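Local structure of L-Ribose isomerase (Acinetobacter, 4Q0S) at residues E124-E127 with E132-V135; S180-R185 with P189-H194; I51-D56 with N243-D248. The protein interconverts the non-natural aldose L-ribose and, presumably, its ketose L-ribulose, probably at a metal site inside a cupin barrel that here holds cobalt and ribitol. One frame throughout, in Å; residues are numbered along the deposited sequence.

Interaction 1: E124-E127 with E132-V135; sequences ESYE and EMEV. With CO (cobalt (II) ion), chain B; RB0 (D-ribitol), chain C.
M133 lays its terminal methyl over one face of the Y126 ring, CE standing 3.9 Å from the ring centroid and only 12° off the normal. This is a CH-pi contact, and the sulfur joins it obliquely as a Met-aromatic contact, SD lying 4.6 Å from the same centroid. The methionine gets there by being straight: CG is anti to the backbone N (chi1 176°) and the chain stays extended beyond it, so its end meets the tyrosine side chain at about a right angle. V135 touches more loosely, CG1 being 4.4 Å from Y126 CE2. The two strands belong to different sheets of the cupin barrel, 124-130 to one and 132-137 to the other, and their inward side chains meet across the barrel interior. Tyrosine suits its place because it is apolar where the methionine lies and polar at its end: Y126 OH donates to E124 OE1 at 2.7 Å, nearly along the acceptor's C-O direction. That second-shell bond steadies the carboxylate whose other oxygen, E124 OE2, binds the cobalt ion at 1.9 Å. H117, H119 and H199 are the other protein ligands, while O4 and O5 of the bound ribitol chelate the same metal.

Interaction 2: S180-R185 with P189-H194; sequences SYVRLR and PKFVMH. With RB0 (D-ribitol), chain D.
Ribitol O4 is gripped by two backbone groups that flank F191: V192 N donates to it at 2.8 Å, with an almost straight N-H...O angle of 169°, and the hydroxyl makes a weak bond to K190 O. The neighbouring hydroxyl adds a short bond, O5 donating to V192 O at 2.6 Å. The polyol therefore uses both the N-H and the C=O of V192, much as a neighbouring strand would, which is possible because strand 191-193 is the outermost of its sheet within the chain. F191, one residue earlier, bonds through its backbone to Y126 on the other side and lends the polyol an apolar surface: ribitol C5 lies 3.8 Å above the plane of its ring, displaced toward the rim. M155 and P156 complete this second ribitol pocket, well away from the metal.

The F191 side chain turns inward to strand 180-185, an end strand of the other sheet, so the contact joins the margins of the two sheets of the cupin barrel. With CG anti to the backbone N (chi1 -166°), the phenylalanine crosses L184 at about a right angle. Both leucine methyls lie on one side of the ring plane near its root, CD1 3.6 Å from F191 CB and CD2 3.7 Å from F191 CD1. V182, whose side chain runs opposite to that of F191, reaches the far end of the ring with CG1 3.8 Å from F191 CZ; it lies on the same side of the plane as the leucine, and ribitol C5 on the other. A forked leucine and a compact valine thus suit the base and the tip of a long flat ring. K190 points away from strand 180-185, and its NZ forms salt bridges with E127 and with D103 of the second subunit.

Interaction 3: I51-D56 with N243-D248; sequences IVFGAD and NDFVSD. With NCO (cobalt hexammine(III)), chain E.
F53 and F245 meet obliquely, F53 CE2 lying 3.6 Å from F245 CE1 and equally close to F245 CZ. The pairing is neither stacked nor edge-to-face: the planes are inclined at 48° and the centroids are 5.5 Å apart. Phenylalanine suits both positions, since both rings pack about the O1 end of the ribitol bound at the cobalt, giving that end an apolar surround.

Around this pair, I51 CG2 sits 3.7 Å above one face of the F53 ring, toward its rim, and F245 is stacked on the ring of H117, a cobalt ligand. F53 is the centre of an inverse gamma turn, closed by a weak bond from G54 N to V52 O. G54 then adopts a positive phi of 113°, a conformation in which a CB would press against F53 O, so glycine fits. That carbonyl is held by R171, which also forms a salt bridge with D56.

On the other side of strand 244-245, cobalt hexammine is held by D244 OD1, F245 O and, through its N2 at 2.9 Å, by D248 OD2; carboxylates and carbonyls suit a trivalent cation rich in N-H donors. S247 stands at the N-cap of helix 248-254, whose R254 touches both phenylalanines and bonds to the ribitol, adding a polar donor beside the aromatic pair in a sugar-alcohol pocket over a cupin metal site.

How the interactions relate
All three contacts are buried and rest on side-chain packing between the two sheets of the barrel, but they lie in different parts of it. Interactions 1 and 2 are neighbours, their centres about 5 Å apart, sharing both sheets; E124 O and M193 N probably bond between them, as do E134 OE1 and Y181 OH. Interaction 3 lies across the chain's centre, its centre about 19 Å from that of interaction 1. Interactions 1 and 3 both serve the metal-bound ribitol, one through a carboxylate ligand, the other through aromatic surfaces. Interaction 2 instead offers strand-edge backbone to a separate ribitol. Interactions 1 and 2 also touch the second subunit; interaction 3 does not.

Interaction 1: E124-E127 with E132-V135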
loop_
_atom_site.group_PDB
_atom_site.type_symbol
_atom_site.label_atom_id
_atom_site.label_comp_id
_atom_site.label_asym_id
_atom_site.label_seq_id
_atom_site.Cartn_x
_atom_site.Cartn_y
_atom_site.Cartn_z
ATOM N N GLU A 124 8.195 -21.768 -11.564
ATOM C CA GLU A 124 7.511 -20.632 -10.944
ATOM C C GLU A 124 8.030 -20.310 -9.540
ATOM O O GLU A 124 8.726 -21.112 -8.919
ATOM C CB GLU A 124 6.007 -20.927 -10.828
ATOM C CG GLU A 124 5.323 -21.362 -12.122
ATOM C CD GLU A 124 3.917 -21.920 -11.900
ATOM O OE1 GLU A 124 3.433 -21.935 -10.750
ATOM O OE2 GLU A 124 3.292 -22.358 -12.886
ATOM N N SER A 125 7.672 -19.120 -9.060
ATOM C CA SER A 125 8.013 -18.659 -7.718
ATOM C C SER A 125 6.790 -17.861 -7.271
ATOM O O SER A 125 6.177 -17.154 -8.084
ATOM C CB SER A 125 9.257 -17.764 -7.725
ATOM O OG SER A 125 8.966 -16.463 -8.214
ATOM N N TYR A 126 6.422 -17.983 -5.996
ATOM C CA TYR A 126 5.247 -17.286 -5.484
ATOM C C TYR A 126 5.540 -16.281 -4.388
ATOM O O TYR A 126 6.377 -16.512 -3.518
ATOM C CB TYR A 126 4.218 -18.279 -4.926
ATOM C CG TYR A 126 3.937 -19.465 -5.807
ATOM C CD1 TYR A 126 3.573 -19.296 -7.138
ATOM C CD2 TYR A 126 4.028 -20.764 -5.302
ATOM C CE1 TYR A 126 3.303 -20.387 -7.953
ATOM C CE2 TYR A 126 3.759 -21.867 -6.105
ATOM C CZ TYR A 126 3.398 -21.672 -7.430
ATOM O OH TYR A 126 3.155 -22.756 -8.240
ATOM N N GLU A 127 4.809 -15.178 -4.429
ATOM C CA GLU A 127 4.913 -14.121 -3.436
ATOM C C GLU A 127 3.469 -13.747 -3.108
ATOM O O GLU A 127 2.758 -13.225 -3.963
ATOM C CB GLU A 127 5.643 -12.907 -4.024
ATOM C CG GLU A 127 5.766 -11.729 -3.071
ATOM C CD GLU A 127 6.120 -10.432 -3.782
ATOM O OE1 GLU A 127 7.034 -10.441 -4.631
ATOM O OE2 GLU A 127 5.488 -9.400 -3.478
ATOM N N GLU A 132 -3.965 -15.630 1.984
ATOM C CA GLU A 132 -3.032 -16.720 2.231
ATOM C C GLU A 132 -3.182 -17.722 1.114
ATOM O O GLU A 132 -4.271 -17.912 0.578
ATOM C CB GLU A 132 -3.302 -17.384 3.584
ATOM C CG GLU A 132 -3.362 -16.387 4.731
ATOM C CD GLU A 132 -2.913 -16.963 6.061
ATOM O OE1 GLU A 132 -3.084 -18.181 6.291
ATOM O OE2 GLU A 132 -2.396 -16.183 6.888
ATOM N N MET A 133 -2.080 -18.360 0.763
ATOM C CA MET A 133 -2.088 -19.307 -0.326
ATOM C C MET A 133 -1.796 -20.724 0.132
ATOM O O MET A 133 -0.768 -20.990 0.762
ATOM C CB MET A 133 -1.062 -18.858 -1.362
ATOM C CG MET A 133 -0.875 -19.781 -2.534
ATOM S SD MET A 133 0.554 -19.234 -3.473
ATOM C CE MET A 133 0.126 -19.799 -5.142
ATOM N N GLU A 134 -2.719 -21.631 -0.171
ATOM C CA GLU A 134 -2.540 -23.029 0.182
ATOM C C GLU A 134 -2.129 -23.754 -1.084
ATOM O O GLU A 134 -2.906 -23.878 -2.037
ATOM C CB GLU A 134 -3.828 -23.614 0.769
ATOM C CG GLU A 134 -4.096 -23.119 2.185
ATOM C CD GLU A 134 -5.251 -23.836 2.867
ATOM O OE1 GLU A 134 -5.044 -24.344 3.987
ATOM O OE2 GLU A 134 -6.357 -23.887 2.300
ATOM N N VAL A 135 -0.882 -24.207 -1.088
ATOM C CA VAL A 135 -0.309 -24.900 -2.230
ATOM C C VAL A 135 -0.273 -26.402 -1.995
ATOM O O VAL A 135 0.103 -26.874 -0.923
ATOM C CB VAL A 135 1.135 -24.403 -2.509
ATOM C CG1 VAL A 135 1.637 -24.959 -3.838
ATOM C CG2 VAL A 135 1.168 -22.880 -2.525
HETATM CO CO CO B . 1.716 -23.492 -12.937
HETATM C C1 RB0 C . -2.168 -21.267 -14.531
HETATM O O1 RB0 C . -3.160 -21.418 -15.532
HETATM C C2 RB0 C . -1.084 -20.323 -15.028
HETATM O O2 RB0 C . -0.294 -20.971 -16.023
HETATM C C3 RB0 C . -0.205 -19.841 -13.856
HETATM O O3 RB0 C . 0.650 -18.794 -14.293
HETATM C C4 RB0 C . 0.633 -20.961 -13.227
HETATM O O4 RB0 C . 0.773 -22.035 -14.144
HETATM C C5 RB0 C . -0.027 -21.454 -11.942
HETATM O O5 RB0 C . 0.833 -22.374 -11.271
#

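Interaction 2: S180-R185 with P189-H194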
loop_
_atom_site.group_PDB
_atom_site.type_symbol
_atom_site.label_atom_id
_atom_site.label_comp_id
_atom_site.label_asym_id
_atom_site.label_seq_id
_atom_site.Cartn_x
_atom_site.Cartn_y
_atom_site.Cartn_z
ATOM N N SER A 180 2.018 -33.123 -0.975
ATOM C CA SER A 180 2.747 -32.142 -0.178
ATOM C C SER A 180 1.925 -30.862 -0.089
ATOM O O SER A 180 1.237 -30.484 -1.037
ATOM C CB SER A 180 4.118 -31.847 -0.789
ATOM O OG SER A 180 5.032 -32.893 -0.495
ATOM N N TYR A 181 2.007 -30.193 1.053
ATOM C CA TYR A 181 1.229 -28.984 1.282
ATOM C C TYR A 181 2.014 -27.923 2.033
ATOM O O TYR A 181 2.864 -28.232 2.867
ATOM C CB TYR A 181 -0.025 -29.348 2.081
ATOM C CG TYR A 181 -0.727 -28.190 2.758
ATOM C CD1 TYR A 181 -1.777 -27.516 2.131
ATOM C CD2 TYR A 181 -0.363 -27.789 4.045
ATOM C CE1 TYR A 181 -2.456 -26.476 2.777
ATOM C CE2 TYR A 181 -1.028 -26.752 4.695
ATOM C CZ TYR A 181 -2.073 -26.103 4.060
ATOM O OH TYR A 181 -2.743 -25.097 4.715
ATOM N N VAL A 182 1.713 -26.667 1.734
ATOM C CA VAL A 182 2.356 -25.548 2.397
ATOM C C VAL A 182 1.406 -24.358 2.321
ATOM O O VAL A 182 0.708 -24.174 1.322
ATOM C CB VAL A 182 3.719 -25.189 1.733
ATOM C CG1 VAL A 182 3.514 -24.697 0.308
ATOM C CG2 VAL A 182 4.433 -24.151 2.557
ATOM N N ARG A 183 1.357 -23.577 3.390
ATOM C CA ARG A 183 0.507 -22.400 3.432
ATOM C C ARG A 183 1.427 -21.186 3.427
ATOM O O ARG A 183 2.223 -21.001 4.346
ATOM C CB ARG A 183 -0.366 -22.427 4.691
ATOM C CG ARG A 183 -1.453 -21.358 4.711
ATOM C CD ARG A 183 -2.665 -21.825 5.515
ATOM N NE ARG A 183 -3.664 -20.769 5.660
ATOM C CZ ARG A 183 -4.903 -20.968 6.102
ATOM N NH1 ARG A 183 -5.301 -22.189 6.437
ATOM N NH2 ARG A 183 -5.736 -19.942 6.226
ATOM N N LEU A 184 1.319 -20.370 2.380
ATOM C CA LEU A 184 2.162 -19.186 2.227
ATOM C C LEU A 184 1.418 -17.910 2.601
ATOM O O LEU A 184 0.218 -17.782 2.346
ATOM C CB LEU A 184 2.648 -19.071 0.778
ATOM C CG LEU A 184 3.399 -20.277 0.199
ATOM C CD1 LEU A 184 3.727 -20.019 -1.273
ATOM C CD2 LEU A 184 4.668 -20.530 1.003
ATOM N N ARG A 185 2.149 -16.967 3.187
ATOM C CA ARG A 185 1.585 -15.688 3.607
ATOM C C ARG A 185 2.437 -14.521 3.133
ATOM O O ARG A 185 3.573 -14.703 2.704
ATOM C CB ARG A 185 1.475 -15.639 5.136
ATOM C CG ARG A 185 0.379 -16.517 5.708
ATOM C CD ARG A 185 0.405 -16.490 7.229
ATOM N NE ARG A 185 1.327 -17.483 7.758
ATOM C CZ ARG A 185 1.047 -18.778 7.854
ATOM N NH1 ARG A 185 -0.137 -19.233 7.465
ATOM N NH2 ARG A 185 1.957 -19.623 8.321
ATOM N N PRO A 189 9.358 -16.089 2.635
ATOM C CA PRO A 189 10.419 -16.157 1.630
ATOM C C PRO A 189 9.733 -16.531 0.317
ATOM O O PRO A 189 8.673 -17.168 0.330
ATOM C CB PRO A 189 11.309 -17.290 2.144
ATOM C CG PRO A 189 11.093 -17.246 3.638
ATOM C CD PRO A 189 9.608 -17.031 3.741
ATOM N N LYS A 190 10.306 -16.119 -0.811
ATOM C CA LYS A 190 9.745 -16.468 -2.112
ATOM C C LYS A 190 9.690 -17.994 -2.190
ATOM O O LYS A 190 10.605 -18.667 -1.719
ATOM C CB LYS A 190 10.641 -15.930 -3.231
ATOM C CG LYS A 190 10.561 -14.424 -3.439
ATOM C CD LYS A 190 9.449 -14.065 -4.412
ATOM C CE LYS A 190 9.525 -12.610 -4.840
ATOM N NZ LYS A 190 8.496 -12.280 -5.867
ATOM N N PHE A 191 8.629 -18.535 -2.781
ATOM C CA PHE A 191 8.464 -19.983 -2.889
ATOM C C PHE A 191 8.634 -20.474 -4.318
ATOM O O PHE A 191 7.889 -20.064 -5.213
ATOM C CB PHE A 191 7.079 -20.399 -2.391
ATOM C CG PHE A 191 6.952 -21.872 -2.146
ATOM C CD1 PHE A 191 7.224 -22.405 -0.891
ATOM C CD2 PHE A 191 6.586 -22.738 -3.181
ATOM C CE1 PHE A 191 7.133 -23.785 -0.664
ATOM C CE2 PHE A 191 6.494 -24.112 -2.967
ATOM C CZ PHE A 191 6.768 -24.635 -1.706
ATOM N N VAL A 192 9.596 -21.370 -4.522
ATOM C CA VAL A 192 9.882 -21.904 -5.851
ATOM C C VAL A 192 9.179 -23.217 -6.196
ATOM O O VAL A 192 9.232 -24.190 -5.446
ATOM C CB VAL A 192 11.412 -22.115 -6.041
ATOM C CG1 VAL A 192 11.700 -22.769 -7.391
ATOM C CG2 VAL A 192 12.128 -20.778 -5.943
ATOM N N MET A 193 8.513 -23.230 -7.342
ATOM C CA MET A 193 7.839 -24.430 -7.821
ATOM C C MET A 193 8.601 -24.809 -9.087
ATOM O O MET A 193 8.381 -24.224 -10.149
ATOM C CB MET A 193 6.374 -24.137 -8.156
ATOM C CG MET A 193 5.584 -25.352 -8.658
ATOM S SD MET A 193 5.561 -26.730 -7.468
ATOM C CE MET A 193 4.734 -25.956 -6.036
ATOM N N HIS A 194 9.517 -25.769 -8.970
ATOM C CA HIS A 194 10.303 -26.180 -10.128
ATOM C C HIS A 194 9.444 -26.773 -11.226
ATOM O O HIS A 194 8.376 -27.342 -10.972
ATOM C CB HIS A 194 11.371 -27.209 -9.733
ATOM C CG HIS A 194 12.508 -26.634 -8.950
ATOM N ND1 HIS A 194 13.270 -25.579 -9.406
ATOM C CD2 HIS A 194 13.030 -26.983 -7.750
ATOM C CE1 HIS A 194 14.213 -25.303 -8.522
ATOM N NE2 HIS A 194 14.089 -26.141 -7.508
HETATM C C1 RB0 D . 12.890 -21.548 0.497
HETATM O O1 RB0 D . 13.333 -20.353 1.112
HETATM C C2 RB0 D . 11.382 -21.491 0.339
HETATM O O2 RB0 D . 10.795 -21.244 1.608
HETATM C C3 RB0 D . 10.849 -22.811 -0.223
HETATM O O3 RB0 D . 11.150 -23.878 0.664
HETATM C C4 RB0 D . 11.391 -23.135 -1.616
HETATM O O4 RB0 D . 11.309 -21.985 -2.444
HETATM C C5 RB0 D . 10.574 -24.272 -2.219
HETATM O O5 RB0 D . 10.997 -24.530 -3.544
#

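Interaction 3: I51-D56 with N243-D248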
loop_
_atom_site.group_PDB
_atom_site.type_symbol
_atom_site.label_atom_id
_atom_site.label_comp_id
_atom_site.label_asym_id
_atom_site.label_seq_id
_atom_site.Cartn_x
_atom_site.Cartn_y
_atom_site.Cartn_z
ATOM N N ILE A 51 -10.230 -16.657 -15.920
ATOM C CA ILE A 51 -10.171 -18.039 -16.390
ATOM C C ILE A 51 -11.066 -19.024 -15.639
ATOM O O ILE A 51 -11.126 -19.030 -14.411
ATOM C CB ILE A 51 -8.711 -18.551 -16.312
ATOM C CG1 ILE A 51 -7.790 -17.589 -17.065
ATOM C CG2 ILE A 51 -8.596 -19.959 -16.900
ATOM C CD1 ILE A 51 -6.307 -17.787 -16.739
ATOM N N VAL A 52 -11.764 -19.864 -16.393
ATOM C CA VAL A 52 -12.629 -20.892 -15.821
ATOM C C VAL A 52 -12.093 -22.189 -16.432
ATOM O O VAL A 52 -12.086 -22.345 -17.653
ATOM C CB VAL A 52 -14.106 -20.670 -16.220
ATOM C CG1 VAL A 52 -14.988 -21.741 -15.594
ATOM C CG2 VAL A 52 -14.559 -19.280 -15.765
ATOM N N PHE A 53 -11.629 -23.104 -15.584
ATOM C CA PHE A 53 -11.035 -24.354 -16.055
ATOM C C PHE A 53 -11.994 -25.496 -16.373
ATOM O O PHE A 53 -12.066 -26.485 -15.640
ATOM C CB PHE A 53 -9.987 -24.842 -15.047
ATOM C CG PHE A 53 -8.861 -23.861 -14.813
ATOM C CD1 PHE A 53 -8.962 -22.885 -13.824
ATOM C CD2 PHE A 53 -7.701 -23.919 -15.582
ATOM C CE1 PHE A 53 -7.923 -21.983 -13.601
ATOM C CE2 PHE A 53 -6.652 -23.020 -15.369
ATOM C CZ PHE A 53 -6.763 -22.051 -14.377
ATOM N N GLY A 54 -12.718 -25.364 -17.475
ATOM C CA GLY A 54 -13.643 -26.411 -17.863
ATOM C C GLY A 54 -15.106 -26.031 -17.792
ATOM O O GLY A 54 -15.522 -25.253 -16.931
ATOM N N ALA A 55 -15.886 -26.608 -18.702
ATOM C CA ALA A 55 -17.322 -26.362 -18.805
ATOM C C ALA A 55 -18.099 -26.502 -17.499
ATOM O O ALA A 55 -18.975 -25.691 -17.208
ATOM C CB ALA A 55 -17.921 -27.289 -19.859
ATOM N N ASP A 56 -17.795 -27.528 -16.713
ATOM C CA ASP A 56 -18.511 -27.721 -15.461
ATOM C C ASP A 56 -18.037 -26.784 -14.349
ATOM O O ASP A 56 -18.532 -26.850 -13.222
ATOM C CB ASP A 56 -18.397 -29.179 -15.001
ATOM C CG ASP A 56 -16.967 -29.667 -14.965
ATOM O OD1 ASP A 56 -16.115 -28.970 -14.376
ATOM O OD2 ASP A 56 -16.694 -30.753 -15.520
ATOM N N ASN A 243 1.383 -26.385 -20.724
ATOM C CA ASN A 243 0.455 -26.599 -19.621
ATOM C C ASN A 243 -0.068 -28.020 -19.715
ATOM O O ASN A 243 -0.561 -28.440 -20.761
ATOM C CB ASN A 243 -0.732 -25.632 -19.680
ATOM C CG ASN A 243 -0.344 -24.204 -19.354
ATOM O OD1 ASN A 243 0.641 -23.958 -18.660
ATOM N ND2 ASN A 243 -1.136 -23.252 -19.841
ATOM N N ASP A 244 0.045 -28.760 -18.622
ATOM C CA ASP A 244 -0.425 -30.135 -18.590
ATOM C C ASP A 244 -1.295 -30.304 -17.354
ATOM O O ASP A 244 -0.793 -30.591 -16.268
ATOM C CB ASP A 244 0.763 -31.098 -18.522
ATOM C CG ASP A 244 0.385 -32.528 -18.878
ATOM O OD1 ASP A 244 -0.748 -32.956 -18.560
ATOM O OD2 ASP A 244 1.235 -33.229 -19.471
ATOM N N PHE A 245 -2.598 -30.105 -17.518
ATOM C CA PHE A 245 -3.533 -30.241 -16.409
ATOM C C PHE A 245 -3.868 -31.709 -16.188
ATOM O O PHE A 245 -4.018 -32.466 -17.149
ATOM C CB PHE A 245 -4.804 -29.438 -16.701
ATOM C CG PHE A 245 -4.585 -27.953 -16.697
ATOM C CD1 PHE A 245 -4.726 -27.219 -15.522
ATOM C CD2 PHE A 245 -4.169 -27.296 -17.850
ATOM C CE1 PHE A 245 -4.450 -25.852 -15.495
ATOM C CE2 PHE A 245 -3.888 -25.926 -17.836
ATOM C CZ PHE A 245 -4.030 -25.205 -16.655
ATOM N N VAL A 246 -3.969 -32.107 -14.923
ATOM C CA VAL A 246 -4.291 -33.488 -14.582
ATOM C C VAL A 246 -5.679 -33.850 -15.105
ATOM O O VAL A 246 -5.894 -34.949 -15.620
ATOM C CB VAL A 246 -4.248 -33.709 -13.055
ATOM C CG1 VAL A 246 -4.604 -35.149 -12.728
ATOM C CG2 VAL A 246 -2.868 -33.374 -12.522
ATOM N N SER A 247 -6.620 -32.919 -14.972
ATOM C CA SER A 247 -7.981 -33.136 -15.447
ATOM C C SER A 247 -8.096 -32.612 -16.875
ATOM O O SER A 247 -7.769 -31.455 -17.143
ATOM C CB SER A 247 -8.971 -32.399 -14.548
ATOM O OG SER A 247 -10.302 -32.734 -14.896
ATOM N N ASP A 248 -8.560 -33.455 -17.793
ATOM C CA ASP A 248 -8.684 -33.047 -19.191
ATOM C C ASP A 248 -9.649 -31.889 -19.393
ATOM O O ASP A 248 -9.478 -31.082 -20.312
ATOM C CB ASP A 248 -9.117 -34.228 -20.063
ATOM C CG ASP A 248 -8.087 -35.338 -20.093
ATOM O OD1 ASP A 248 -8.056 -36.148 -19.142
ATOM O OD2 ASP A 248 -7.298 -35.389 -21.062
HETATM CO CO NCO E . -3.555 -35.320 -19.599
HETATM N N1 NCO E . -2.021 -35.880 -20.365
HETATM N N2 NCO E . -4.423 -35.569 -21.158
HETATM N N3 NCO E . -2.680 -35.070 -18.032
HETATM N N4 NCO E . -3.170 -33.621 -20.090
HETATM N N5 NCO E . -3.936 -37.013 -19.109
HETATM N N6 NCO E . -5.094 -34.758 -18.839
#